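Long-range contacts in prenyltransference for protein (Lavandula lanata, PDB 5HC6), which probably joins isoprenoid diphosphates, as a member of the cis-prenyltransferase (undecaprenyl diphosphate synthase) family: residues V140-R145 with N202-Q207; V11-V16 with P188-R193; W63-Q68 with F79-Y84; F210-F215 with A233-R238. All blocks are in the same frame, centred on the assembly; numbering follows the deposited sequence.

Contact 1 (V140-R145 with N202-Q207); sequences VAYGGR and NFFLWQ
The torsions of Asn-202 turn its amide onto the start of helix 144-160: CG lies anti to the backbone N (chi1 -167°), and OD1 is thereby carried to the N-H of Arg-145. This is a helix N terminus served by a distant loop, with Gly-143 itself at the N-cap position and two successive amides answered by one residue. Arg-145 N donates to OD1 of Asn-202 over 2.9 Å, in the carbonyl plane and on a lone pair, while Gly-144 N reaches the Asn-202 backbone O at 2.8 Å from above its carbonyl plane. An alanine at Asn-202 would keep the backbone acceptor but is likely to leave the Arg-145 N-H without its mate, and Gln-68 and Glu-146, which hold ND2, without theirs. A side chain on Gly-144 would point at the loop and collide with Phe-203 O, which lies 3.0 Å from the Gly-144 CA. Tyr-142, with chi1 at 177°, crosses two phenylalanines at about a right angle. Its CD2 meets the edge of the Phe-203 ring at CD1, and CE2 lies 3.6 Å from CD1 of Phe-204, the two rings being oblique with planes 68° apart. The phenol oxygen lies at the Phe-204 edge and is hydrogen-bonded to Asp-147. Arg-145 presses its CG on Leu-205 CD2, but its guanidinium leaves for the second subunit, where NE bonds to the O of Trp-206. A water closes the arrangement, donating to Gly-144 O and to Gln-207 OE1 (2.8 Å) and accepting from Leu-205 N (2.9 Å).

Contact 2 (V11-V16 with P188-R193); sequences VTPNHV and PDLLIR. With SO4 (sulfate ion), chain D.
Val-16 pairs with Leu-190 in a parallel bridge, their CA atoms 5.0 Å apart, and just ahead of it His-15 O accepts the N-H of Asp-189 at 2.8 Å and, weakly, that of Leu-190. The Asp-189 side chain adds a further bond at this start of the pairing. Its CG stands beside its own backbone N (chi1 -59°), which sends the carboxylate back over the incoming loop, where OD2 takes the N-H of His-15 at 2.7 Å, met nearly along the C-O axis. CB of Asp-189 also rests on the Pro-13 ring at CB. His-15 and Pro-188 lie side by side and point the same way, and CB of the proline sits over the imidazole face, 4.0 Å from its centroid and 5° off the ring normal, a CH-pi contact. Both ring nitrogens have partners: ND1 bonds to Phe-185 O and NE2 to Thr-61 OG1. The two strands are neighbours in the parallel sheet of the cis-prenyltransferase fold, with 15-19 set between 59-65 and 190-193. Val-16, whose CG1 is anti to the backbone N (chi1 179°), lays that methyl 3.8 Å from Ile-192 CD1, on the face it shares with Leu-190; helix 225-237 covers this face, Ile-192 touching Ala-231. At the far end of strand 190-193, Arg-193 forms a salt bridge with Asp-21, and its NH2 reaches O4 of a sulfate, weakly, at 3.1 Å. Arg-199 also binds that anion, which probably came from the crystallisation liquor; its position is consistent with a site for a substrate diphosphate.

Contact 3 (W63-Q68 with F79-Y84); sequences WALSPQ and FLMRIY
Tyr-84 reaches from helix 74-97 to Ala-64 on strand 59-65, and its side chain can be followed outward from CB. The setting is a beta-alpha-beta crossover: the helix leaves strand 59-65 and leads to the parallel strand 103-107, with 135-140 lying between them in the sheet. Strand 63-65 and helix 79-84 run at 136° to each other (N-to-C directions), their axes 10.3 Å apart at closest. CB of Tyr-84 is directed at the sheet, and with CG beside the backbone N (chi1 -65°) the ring is held next to its own helix, where Leu-80 O sits above one face, toward the rim. Further out, CE2 comes within 3.8 Å of Ala-64 CB and also approaches Leu-65 CB, which lies near the ring plane. CZ is 3.7 Å from the same alanine methyl. At the end OH donates a short hydrogen bond of 2.5 Å to Ala-64 O, tilted 20° from the carbonyl plane, so the hydroxyl of this buried side chain has a strand carbonyl as its partner. This polar bond joins helix and strand beside an otherwise apolar seam. Leu-117 of helix 115-128 packs against Tyr-84 as well, so the ring lies between two helices and the sheet. Leu-65 completes the seam by dividing its methyls between two residues of the helix. CD1 meets CD1 of Leu-80 at 4.0 Å, obliquely. Met-81, its chain bent at chi2, swings CE across at about a right angle, and that methyl stops 4.1 Å from Leu-65 CD2.

Contact 4 (F210-F215 with A233-R238); sequences FTEFYF and ASYRCR
Phe-213 O is gripped by both terminal nitrogens of Arg-238, NH1 at 2.8 Å and NH2 at 2.9 Å, which arrive from the same face of its carbonyl plane. The arginine thus holds a strand carbonyl end-on, with two N-H groups on one atom. NH1 has a second partner. Glu-212 OE1 accepts from it at 2.8 Å, nearly straight at 166°, using the anti lone pair and lying in the guanidinium plane; the carboxylate itself is turned 84° to that plane. This salt bridge and the doubly bonded carbonyl together fix the rotation of the guanidinium, and Ser-234 OG, one helical turn back, takes NH2 at 3.1 Å. Arg-238 can span the distance because its chain is extended from CG to NE (chi2 179°). Glu-212 slides past it in the opposite direction, the bend at chi2 turning its carboxylate toward NH1, while its CG lies 4.0 Å from CD1 of the Tyr-235 ring. A glutamine in place of Glu-212 would probably leave the Arg-238 charge without its mate here, and likewise the charge of Arg-199 of the second subunit, which pairs with OE2. Beside this polar cluster Tyr-214 lays CD1 3.6 Å from Ser-234 CB. The contact joins strand 212-215, an outermost strand of the parallel sheet within the chain, to the C-terminal end of helix 225-237. Strand 190-193 lies on the inner side of 212-215, Tyr-235 reaches Pro-13 and Asp-189, and the second subunit packs on Phe-213 through Leu-200.

How the contacts relate
From the N terminus the chain opens contact 2 at 11-16 and does not close it until 188-193, so that loop takes in much of the fold. Contact 3 opens and closes within it, joining strand 59-65 to helix 74-97. Contact 1 opens inside the same loop at 140-145 but closes beyond it at 202-207, so contacts 1 and 2 cross; they touch where Phe-203 packs on Leu-191. Contacts 1 and 3 meet through Trp-63 and Gln-68. Contact 4 follows in series, adding strand 212-215 beside 190-193 and bringing the last helix onto the sheet. Contacts 3 and 4 lie on opposite sides of the chain's centre, about 27 Å apart between centres.

Contact 1 (V140-R145 with N202-Q207)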
# COMPACT_ATOMS: atom_id res chain seq x y z
N VAL A 140 -14.52 10.15 -0.05
CA VAL A 140 -15.50 10.04 -1.13
C VAL A 140 -14.88 10.57 -2.42
O VAL A 140 -14.36 11.68 -2.44
CB VAL A 140 -16.75 10.89 -0.89
CG1 VAL A 140 -17.96 10.17 -1.45
CG2 VAL A 140 -16.95 11.18 0.57
N ALA A 141 -14.95 9.77 -3.48
CA ALA A 141 -14.23 10.05 -4.70
C ALA A 141 -12.75 10.23 -4.33
O ALA A 141 -12.08 11.14 -4.80
CB ALA A 141 -14.80 11.32 -5.38
N TYR A 142 -12.28 9.35 -3.46
CA TYR A 142 -10.88 9.33 -3.04
C TYR A 142 -10.19 8.13 -3.61
O TYR A 142 -10.65 6.99 -3.49
CB TYR A 142 -10.73 9.33 -1.48
CG TYR A 142 -9.26 9.23 -1.11
CD1 TYR A 142 -8.48 10.37 -1.04
CD2 TYR A 142 -8.65 7.98 -0.90
CE1 TYR A 142 -7.11 10.28 -0.81
CE2 TYR A 142 -7.32 7.88 -0.62
CZ TYR A 142 -6.53 9.04 -0.59
OH TYR A 142 -5.19 8.94 -0.38
N GLY A 143 -9.01 8.39 -4.14
CA GLY A 143 -8.09 7.38 -4.55
C GLY A 143 -6.64 7.72 -4.23
O GLY A 143 -6.19 8.89 -4.32
N GLY A 144 -5.89 6.70 -3.85
CA GLY A 144 -4.54 6.88 -3.34
C GLY A 144 -3.59 7.40 -4.38
O GLY A 144 -2.76 8.28 -4.08
N ARG A 145 -3.70 6.85 -5.61
CA ARG A 145 -2.84 7.33 -6.71
C ARG A 145 -3.12 8.77 -7.01
O ARG A 145 -2.20 9.54 -7.21
CB ARG A 145 -3.11 6.54 -7.99
CG ARG A 145 -2.59 5.12 -8.01
CD ARG A 145 -1.17 5.13 -8.41
NE ARG A 145 -0.51 3.81 -8.51
CZ ARG A 145 -0.37 3.09 -9.62
NH1 ARG A 145 -0.95 3.49 -10.74
NH2 ARG A 145 0.34 1.96 -9.59
N ASN A 202 -6.81 0.74 -4.71
CA ASN A 202 -6.54 2.15 -4.90
C ASN A 202 -7.09 3.10 -3.79
O ASN A 202 -7.40 4.29 -4.03
CB ASN A 202 -6.90 2.64 -6.29
CG ASN A 202 -6.33 4.04 -6.58
OD1 ASN A 202 -5.24 4.40 -6.12
ND2 ASN A 202 -7.11 4.86 -7.24
N PHE A 203 -7.15 2.58 -2.58
CA PHE A 203 -7.33 3.42 -1.37
C PHE A 203 -6.01 4.10 -1.07
O PHE A 203 -5.19 4.29 -1.98
CB PHE A 203 -7.83 2.53 -0.20
CG PHE A 203 -8.32 3.30 1.02
CD1 PHE A 203 -8.87 4.58 0.93
CD2 PHE A 203 -8.24 2.71 2.28
CE1 PHE A 203 -9.29 5.26 2.03
CE2 PHE A 203 -8.71 3.38 3.40
CZ PHE A 203 -9.23 4.66 3.26
N PHE A 204 -5.76 4.46 0.18
CA PHE A 204 -4.51 5.05 0.56
C PHE A 204 -3.36 4.22 0.06
O PHE A 204 -3.35 2.96 0.18
CB PHE A 204 -4.34 5.04 2.10
CG PHE A 204 -5.27 5.96 2.84
CD1 PHE A 204 -5.53 7.24 2.39
CD2 PHE A 204 -5.86 5.55 4.01
CE1 PHE A 204 -6.37 8.10 3.09
CE2 PHE A 204 -6.69 6.43 4.75
CZ PHE A 204 -6.92 7.72 4.29
N LEU A 205 -2.30 4.91 -0.34
CA LEU A 205 -1.04 4.25 -0.69
C LEU A 205 0.13 4.83 0.07
O LEU A 205 0.80 4.15 0.85
CB LEU A 205 -0.87 4.45 -2.19
CG LEU A 205 -1.44 3.42 -3.18
CD1 LEU A 205 -2.28 2.24 -2.73
CD2 LEU A 205 -1.95 4.10 -4.42
N TRP A 206 0.39 6.11 -0.12
CA TRP A 206 1.41 6.82 0.64
C TRP A 206 1.23 6.60 2.19
O TRP A 206 2.17 6.47 2.95
CB TRP A 206 1.28 8.33 0.33
CG TRP A 206 2.12 9.13 1.30
CD1 TRP A 206 1.77 9.54 2.55
CD2 TRP A 206 3.46 9.59 1.08
NE1 TRP A 206 2.82 10.19 3.13
CE2 TRP A 206 3.87 10.25 2.26
CE3 TRP A 206 4.37 9.49 0.01
CZ2 TRP A 206 5.14 10.81 2.39
CZ3 TRP A 206 5.63 10.05 0.13
CH2 TRP A 206 6.01 10.70 1.33
N GLN A 207 0.00 6.62 2.62
CA GLN A 207 -0.35 6.56 4.04
C GLN A 207 -0.17 5.22 4.69
O GLN A 207 -0.25 5.14 5.92
CB GLN A 207 -1.81 7.01 4.21
CG GLN A 207 -1.99 8.46 3.79
CD GLN A 207 -2.34 8.74 2.35
OE1 GLN A 207 -2.39 7.86 1.47
NE2 GLN A 207 -2.58 10.04 2.08
O HOH W 1 -1.93 7.65 -1.28

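Contact 2 (V11-V16 with P188-R193)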
# COMPACT_ATOMS: atom_id res chain seq x y z
N VAL A 11 -1.72 1.22 23.12
CA VAL A 11 -2.16 0.08 22.31
C VAL A 11 -3.59 0.28 21.77
O VAL A 11 -4.25 -0.70 21.42
CB VAL A 11 -2.17 -1.23 23.12
CG1 VAL A 11 -0.85 -1.44 23.85
CG2 VAL A 11 -3.36 -1.25 24.10
N THR A 12 -4.10 1.50 21.75
CA THR A 12 -5.29 1.76 20.95
C THR A 12 -4.85 2.64 19.79
O THR A 12 -4.16 3.65 19.95
CB THR A 12 -6.52 2.30 21.71
OG1 THR A 12 -6.91 3.58 21.21
CG2 THR A 12 -6.30 2.34 23.19
N PRO A 13 -5.19 2.21 18.58
CA PRO A 13 -4.73 2.93 17.42
C PRO A 13 -5.23 4.37 17.42
O PRO A 13 -6.36 4.62 17.76
CB PRO A 13 -5.33 2.12 16.25
CG PRO A 13 -6.40 1.26 16.82
CD PRO A 13 -6.07 1.08 18.26
N ASN A 14 -4.39 5.31 17.01
CA ASN A 14 -4.83 6.66 16.74
C ASN A 14 -5.73 6.75 15.51
O ASN A 14 -6.71 7.49 15.50
CB ASN A 14 -3.63 7.54 16.46
CG ASN A 14 -2.84 7.89 17.71
OD1 ASN A 14 -3.37 8.05 18.79
ND2 ASN A 14 -1.56 8.00 17.54
N HIS A 15 -5.36 6.08 14.42
CA HIS A 15 -6.15 6.18 13.16
C HIS A 15 -6.57 4.83 12.66
O HIS A 15 -5.71 3.96 12.42
CB HIS A 15 -5.31 6.94 12.10
CG HIS A 15 -5.99 7.13 10.79
ND1 HIS A 15 -5.39 7.80 9.76
CD2 HIS A 15 -7.19 6.70 10.32
CE1 HIS A 15 -6.19 7.80 8.70
NE2 HIS A 15 -7.29 7.15 9.02
N VAL A 16 -7.87 4.62 12.54
CA VAL A 16 -8.40 3.36 11.97
C VAL A 16 -9.11 3.66 10.70
O VAL A 16 -9.94 4.58 10.67
CB VAL A 16 -9.36 2.65 12.92
CG1 VAL A 16 -9.89 1.37 12.30
CG2 VAL A 16 -8.68 2.38 14.25
N PRO A 188 -2.94 5.58 8.77
CA PRO A 188 -3.63 4.66 9.67
C PRO A 188 -2.75 3.68 10.39
O PRO A 188 -1.83 3.12 9.80
CB PRO A 188 -4.60 3.90 8.78
CG PRO A 188 -4.19 4.20 7.42
CD PRO A 188 -3.40 5.46 7.39
N ASP A 189 -3.07 3.43 11.65
CA ASP A 189 -2.37 2.39 12.40
C ASP A 189 -2.92 1.05 12.01
O ASP A 189 -2.21 0.05 12.03
CB ASP A 189 -2.58 2.62 13.87
CG ASP A 189 -2.08 3.96 14.28
OD1 ASP A 189 -0.85 4.07 14.35
OD2 ASP A 189 -2.89 4.89 14.47
N LEU A 190 -4.19 1.05 11.66
CA LEU A 190 -4.95 -0.21 11.42
C LEU A 190 -5.87 -0.01 10.22
O LEU A 190 -6.57 0.98 10.20
CB LEU A 190 -5.82 -0.55 12.60
CG LEU A 190 -6.81 -1.71 12.46
CD1 LEU A 190 -6.09 -3.00 12.20
CD2 LEU A 190 -7.61 -1.79 13.74
N LEU A 191 -5.85 -0.91 9.25
CA LEU A 191 -6.69 -0.79 8.09
C LEU A 191 -7.53 -2.04 8.08
O LEU A 191 -6.99 -3.13 8.08
CB LEU A 191 -5.87 -0.74 6.82
CG LEU A 191 -6.70 -0.85 5.53
CD1 LEU A 191 -7.49 0.40 5.25
CD2 LEU A 191 -5.77 -1.10 4.36
N ILE A 192 -8.84 -1.86 8.07
CA ILE A 192 -9.76 -2.98 8.08
C ILE A 192 -10.39 -3.11 6.68
O ILE A 192 -10.82 -2.11 6.09
CB ILE A 192 -10.90 -2.74 9.09
CG1 ILE A 192 -10.35 -2.71 10.52
CG2 ILE A 192 -12.00 -3.77 8.89
CD1 ILE A 192 -11.30 -2.06 11.52
N ARG A 193 -10.51 -4.31 6.16
CA ARG A 193 -11.22 -4.44 4.88
C ARG A 193 -12.20 -5.59 4.98
O ARG A 193 -11.79 -6.69 5.26
CB ARG A 193 -10.26 -4.65 3.70
CG ARG A 193 -11.03 -4.99 2.41
CD ARG A 193 -10.22 -4.91 1.13
NE ARG A 193 -11.12 -5.13 -0.01
CZ ARG A 193 -11.03 -4.55 -1.18
NH1 ARG A 193 -10.06 -3.70 -1.44
NH2 ARG A 193 -11.94 -4.84 -2.11
S SO4 D . -12.30 -4.05 -6.05
O1 SO4 D . -13.23 -4.02 -7.19
O2 SO4 D . -10.85 -4.16 -6.52
O3 SO4 D . -12.59 -2.78 -5.34
O4 SO4 D . -12.71 -5.14 -5.14

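Contact 3 (W63-Q68 with F79-Y84)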
# COMPACT_ATOMS: atom_id res chain seq x y z
N TRP A 63 -14.09 4.65 3.80
CA TRP A 63 -13.87 4.83 2.36
C TRP A 63 -15.14 4.50 1.68
O TRP A 63 -15.48 3.33 1.57
CB TRP A 63 -12.80 3.92 1.80
CG TRP A 63 -12.33 4.25 0.39
CD1 TRP A 63 -12.22 5.52 -0.23
CD2 TRP A 63 -11.83 3.32 -0.54
NE1 TRP A 63 -11.69 5.38 -1.49
CE2 TRP A 63 -11.42 4.06 -1.70
CE3 TRP A 63 -11.66 1.94 -0.53
CZ2 TRP A 63 -10.85 3.44 -2.79
CZ3 TRP A 63 -11.14 1.34 -1.64
CH2 TRP A 63 -10.72 2.09 -2.75
N ALA A 64 -15.82 5.56 1.24
CA ALA A 64 -17.19 5.47 0.72
C ALA A 64 -17.23 5.32 -0.80
O ALA A 64 -18.23 4.85 -1.37
CB ALA A 64 -17.94 6.74 1.10
N LEU A 65 -16.21 5.80 -1.48
CA LEU A 65 -16.30 5.85 -2.91
C LEU A 65 -14.99 6.16 -3.57
O LEU A 65 -14.35 7.15 -3.22
CB LEU A 65 -17.31 6.91 -3.31
CG LEU A 65 -17.81 6.67 -4.74
CD1 LEU A 65 -18.80 5.52 -4.75
CD2 LEU A 65 -18.43 7.97 -5.27
N SER A 66 -14.60 5.29 -4.48
CA SER A 66 -13.39 5.47 -5.22
C SER A 66 -13.69 6.17 -6.54
O SER A 66 -14.85 6.20 -6.95
CB SER A 66 -12.77 4.13 -5.52
OG SER A 66 -13.39 3.52 -6.62
N PRO A 67 -12.65 6.70 -7.21
CA PRO A 67 -12.90 7.31 -8.54
C PRO A 67 -13.22 6.25 -9.61
O PRO A 67 -13.83 6.56 -10.59
CB PRO A 67 -11.59 8.07 -8.83
CG PRO A 67 -10.90 8.19 -7.50
CD PRO A 67 -11.26 6.90 -6.81
N GLN A 68 -12.81 5.01 -9.37
CA GLN A 68 -13.17 3.89 -10.24
C GLN A 68 -14.62 3.50 -10.07
O GLN A 68 -15.25 3.10 -11.04
CB GLN A 68 -12.33 2.63 -9.96
CG GLN A 68 -10.81 2.82 -9.90
CD GLN A 68 -10.30 3.19 -8.49
OE1 GLN A 68 -9.74 4.24 -8.32
NE2 GLN A 68 -10.56 2.33 -7.47
N PHE A 79 -27.98 6.40 -6.76
CA PHE A 79 -28.54 5.93 -5.50
C PHE A 79 -27.56 6.13 -4.32
O PHE A 79 -27.96 6.64 -3.26
CB PHE A 79 -28.97 4.47 -5.56
CG PHE A 79 -30.05 4.11 -4.55
CD1 PHE A 79 -31.39 4.38 -4.82
CD2 PHE A 79 -29.73 3.48 -3.34
CE1 PHE A 79 -32.39 4.05 -3.91
CE2 PHE A 79 -30.74 3.13 -2.43
CZ PHE A 79 -32.06 3.43 -2.71
N LEU A 80 -26.29 5.73 -4.52
CA LEU A 80 -25.27 5.87 -3.49
C LEU A 80 -25.11 7.31 -3.04
O LEU A 80 -24.99 7.59 -1.84
CB LEU A 80 -23.90 5.35 -3.96
CG LEU A 80 -23.65 3.84 -3.94
CD1 LEU A 80 -22.25 3.57 -4.48
CD2 LEU A 80 -23.76 3.28 -2.53
N MET A 81 -25.02 8.23 -4.00
CA MET A 81 -24.81 9.63 -3.64
C MET A 81 -25.97 10.12 -2.74
O MET A 81 -25.79 10.93 -1.85
CB MET A 81 -24.77 10.51 -4.89
CG MET A 81 -23.72 10.19 -5.92
SD MET A 81 -22.08 10.45 -5.28
CE MET A 81 -21.17 10.60 -6.82
N ARG A 82 -27.17 9.61 -3.01
CA ARG A 82 -28.38 9.96 -2.26
C ARG A 82 -28.35 9.42 -0.84
O ARG A 82 -28.70 10.11 0.14
CB ARG A 82 -29.59 9.33 -2.97
CG ARG A 82 -30.70 10.28 -3.28
CD ARG A 82 -30.34 11.23 -4.41
NE ARG A 82 -30.50 12.59 -3.91
CZ ARG A 82 -30.88 13.65 -4.62
NH1 ARG A 82 -31.18 13.55 -5.91
NH2 ARG A 82 -30.93 14.83 -4.00
N ILE A 83 -28.00 8.14 -0.75
CA ILE A 83 -27.82 7.47 0.53
C ILE A 83 -26.77 8.20 1.36
O ILE A 83 -26.96 8.34 2.57
CB ILE A 83 -27.37 6.02 0.36
CG1 ILE A 83 -28.54 5.16 -0.04
CG2 ILE A 83 -26.83 5.47 1.67
CD1 ILE A 83 -28.16 3.70 -0.23
N TYR A 84 -25.71 8.70 0.70
CA TYR A 84 -24.68 9.43 1.42
C TYR A 84 -25.17 10.80 1.94
O TYR A 84 -24.82 11.24 3.05
CB TYR A 84 -23.39 9.61 0.59
CG TYR A 84 -22.64 8.32 0.26
CD1 TYR A 84 -22.89 7.14 0.94
CD2 TYR A 84 -21.70 8.29 -0.76
CE1 TYR A 84 -22.23 5.99 0.63
CE2 TYR A 84 -21.03 7.13 -1.09
CZ TYR A 84 -21.29 6.00 -0.37
OH TYR A 84 -20.63 4.83 -0.66

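Contact 4 (F210-F215 with A233-R238)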
# COMPACT_ATOMS: atom_id res chain seq x y z
N PHE A 210 3.42 1.38 7.27
CA PHE A 210 3.47 0.56 8.49
C PHE A 210 2.16 0.18 9.06
O PHE A 210 2.13 -0.48 10.06
CB PHE A 210 4.36 1.20 9.57
CG PHE A 210 5.77 1.29 9.12
CD1 PHE A 210 6.57 0.15 9.11
CD2 PHE A 210 6.25 2.48 8.56
CE1 PHE A 210 7.88 0.21 8.65
CE2 PHE A 210 7.54 2.53 8.10
CZ PHE A 210 8.35 1.41 8.13
N THR A 211 1.07 0.51 8.39
CA THR A 211 -0.21 0.15 8.91
C THR A 211 -0.45 -1.39 8.96
O THR A 211 -0.03 -2.15 8.10
CB THR A 211 -1.37 0.88 8.21
OG1 THR A 211 -2.17 -0.01 7.47
CG2 THR A 211 -0.94 2.02 7.43
N GLU A 212 -1.08 -1.84 10.02
CA GLU A 212 -1.48 -3.24 10.13
C GLU A 212 -2.74 -3.45 9.32
O GLU A 212 -3.72 -2.69 9.45
CB GLU A 212 -1.77 -3.60 11.59
CG GLU A 212 -0.54 -3.50 12.51
CD GLU A 212 0.48 -4.59 12.26
OE1 GLU A 212 0.08 -5.65 11.76
OE2 GLU A 212 1.67 -4.41 12.54
N PHE A 213 -2.74 -4.49 8.51
CA PHE A 213 -3.91 -4.87 7.79
C PHE A 213 -4.73 -5.94 8.52
O PHE A 213 -4.17 -6.83 9.07
CB PHE A 213 -3.47 -5.42 6.46
CG PHE A 213 -2.72 -4.44 5.60
CD1 PHE A 213 -2.94 -3.11 5.67
CD2 PHE A 213 -1.75 -4.90 4.74
CE1 PHE A 213 -2.26 -2.23 4.83
CE2 PHE A 213 -1.06 -4.05 3.92
CZ PHE A 213 -1.32 -2.71 3.95
N TYR A 214 -6.06 -5.83 8.48
CA TYR A 214 -6.97 -6.83 9.03
C TYR A 214 -8.05 -7.09 8.01
O TYR A 214 -8.80 -6.19 7.64
CB TYR A 214 -7.60 -6.30 10.30
CG TYR A 214 -8.66 -7.18 10.95
CD1 TYR A 214 -8.30 -8.25 11.77
CD2 TYR A 214 -9.99 -6.96 10.71
CE1 TYR A 214 -9.28 -9.05 12.37
CE2 TYR A 214 -10.97 -7.75 11.26
CZ TYR A 214 -10.62 -8.78 12.11
OH TYR A 214 -11.62 -9.54 12.65
N PHE A 215 -8.13 -8.34 7.57
CA PHE A 215 -9.08 -8.80 6.55
C PHE A 215 -10.12 -9.70 7.21
O PHE A 215 -9.71 -10.58 7.92
CB PHE A 215 -8.30 -9.57 5.48
CG PHE A 215 -7.26 -8.72 4.80
CD1 PHE A 215 -7.62 -7.76 3.89
CD2 PHE A 215 -5.91 -8.84 5.14
CE1 PHE A 215 -6.66 -6.95 3.30
CE2 PHE A 215 -4.95 -8.04 4.53
CZ PHE A 215 -5.32 -7.09 3.63
N ALA A 233 -8.80 -6.18 18.70
CA ALA A 233 -8.15 -7.24 19.47
C ALA A 233 -7.04 -7.90 18.64
O ALA A 233 -6.00 -8.23 19.16
CB ALA A 233 -9.18 -8.30 19.90
N SER A 234 -7.28 -8.15 17.35
CA SER A 234 -6.18 -8.51 16.43
C SER A 234 -5.05 -7.50 16.52
O SER A 234 -3.86 -7.86 16.65
CB SER A 234 -6.66 -8.63 14.99
OG SER A 234 -5.59 -9.03 14.11
N TYR A 235 -5.38 -6.22 16.48
CA TYR A 235 -4.31 -5.20 16.45
C TYR A 235 -3.49 -5.26 17.73
O TYR A 235 -2.27 -5.16 17.70
CB TYR A 235 -4.90 -3.80 16.23
CG TYR A 235 -3.93 -2.63 16.33
CD1 TYR A 235 -3.19 -2.22 15.23
CD2 TYR A 235 -3.77 -1.92 17.54
CE1 TYR A 235 -2.31 -1.16 15.31
CE2 TYR A 235 -2.88 -0.84 17.64
CZ TYR A 235 -2.15 -0.48 16.51
OH TYR A 235 -1.31 0.59 16.56
N ARG A 236 -4.15 -5.47 18.86
CA ARG A 236 -3.46 -5.51 20.14
C ARG A 236 -2.54 -6.73 20.24
O ARG A 236 -1.42 -6.60 20.72
CB ARG A 236 -4.45 -5.42 21.30
CG ARG A 236 -5.31 -4.16 21.26
CD ARG A 236 -5.98 -3.86 22.60
NE ARG A 236 -7.36 -3.36 22.49
CZ ARG A 236 -8.47 -4.10 22.61
NH1 ARG A 236 -8.42 -5.41 22.85
NH2 ARG A 236 -9.66 -3.53 22.49
N CYS A 237 -2.95 -7.88 19.73
CA CYS A 237 -2.06 -9.03 19.63
C CYS A 237 -0.81 -8.89 18.74
O CYS A 237 0.04 -9.76 18.76
CB CYS A 237 -2.84 -10.23 19.15
SG CYS A 237 -4.01 -10.67 20.42
N ARG A 238 -0.66 -7.83 17.96
CA ARG A 238 0.49 -7.78 17.04
C ARG A 238 1.76 -7.10 17.57
O ARG A 238 1.70 -6.34 18.54
CB ARG A 238 0.04 -7.20 15.70
CG ARG A 238 -1.03 -8.08 15.06
CD ARG A 238 -1.46 -7.49 13.77
NE ARG A 238 -2.65 -8.09 13.20
CZ ARG A 238 -3.06 -7.84 11.96
NH1 ARG A 238 -2.34 -7.03 11.18
NH2 ARG A 238 -4.15 -8.39 11.48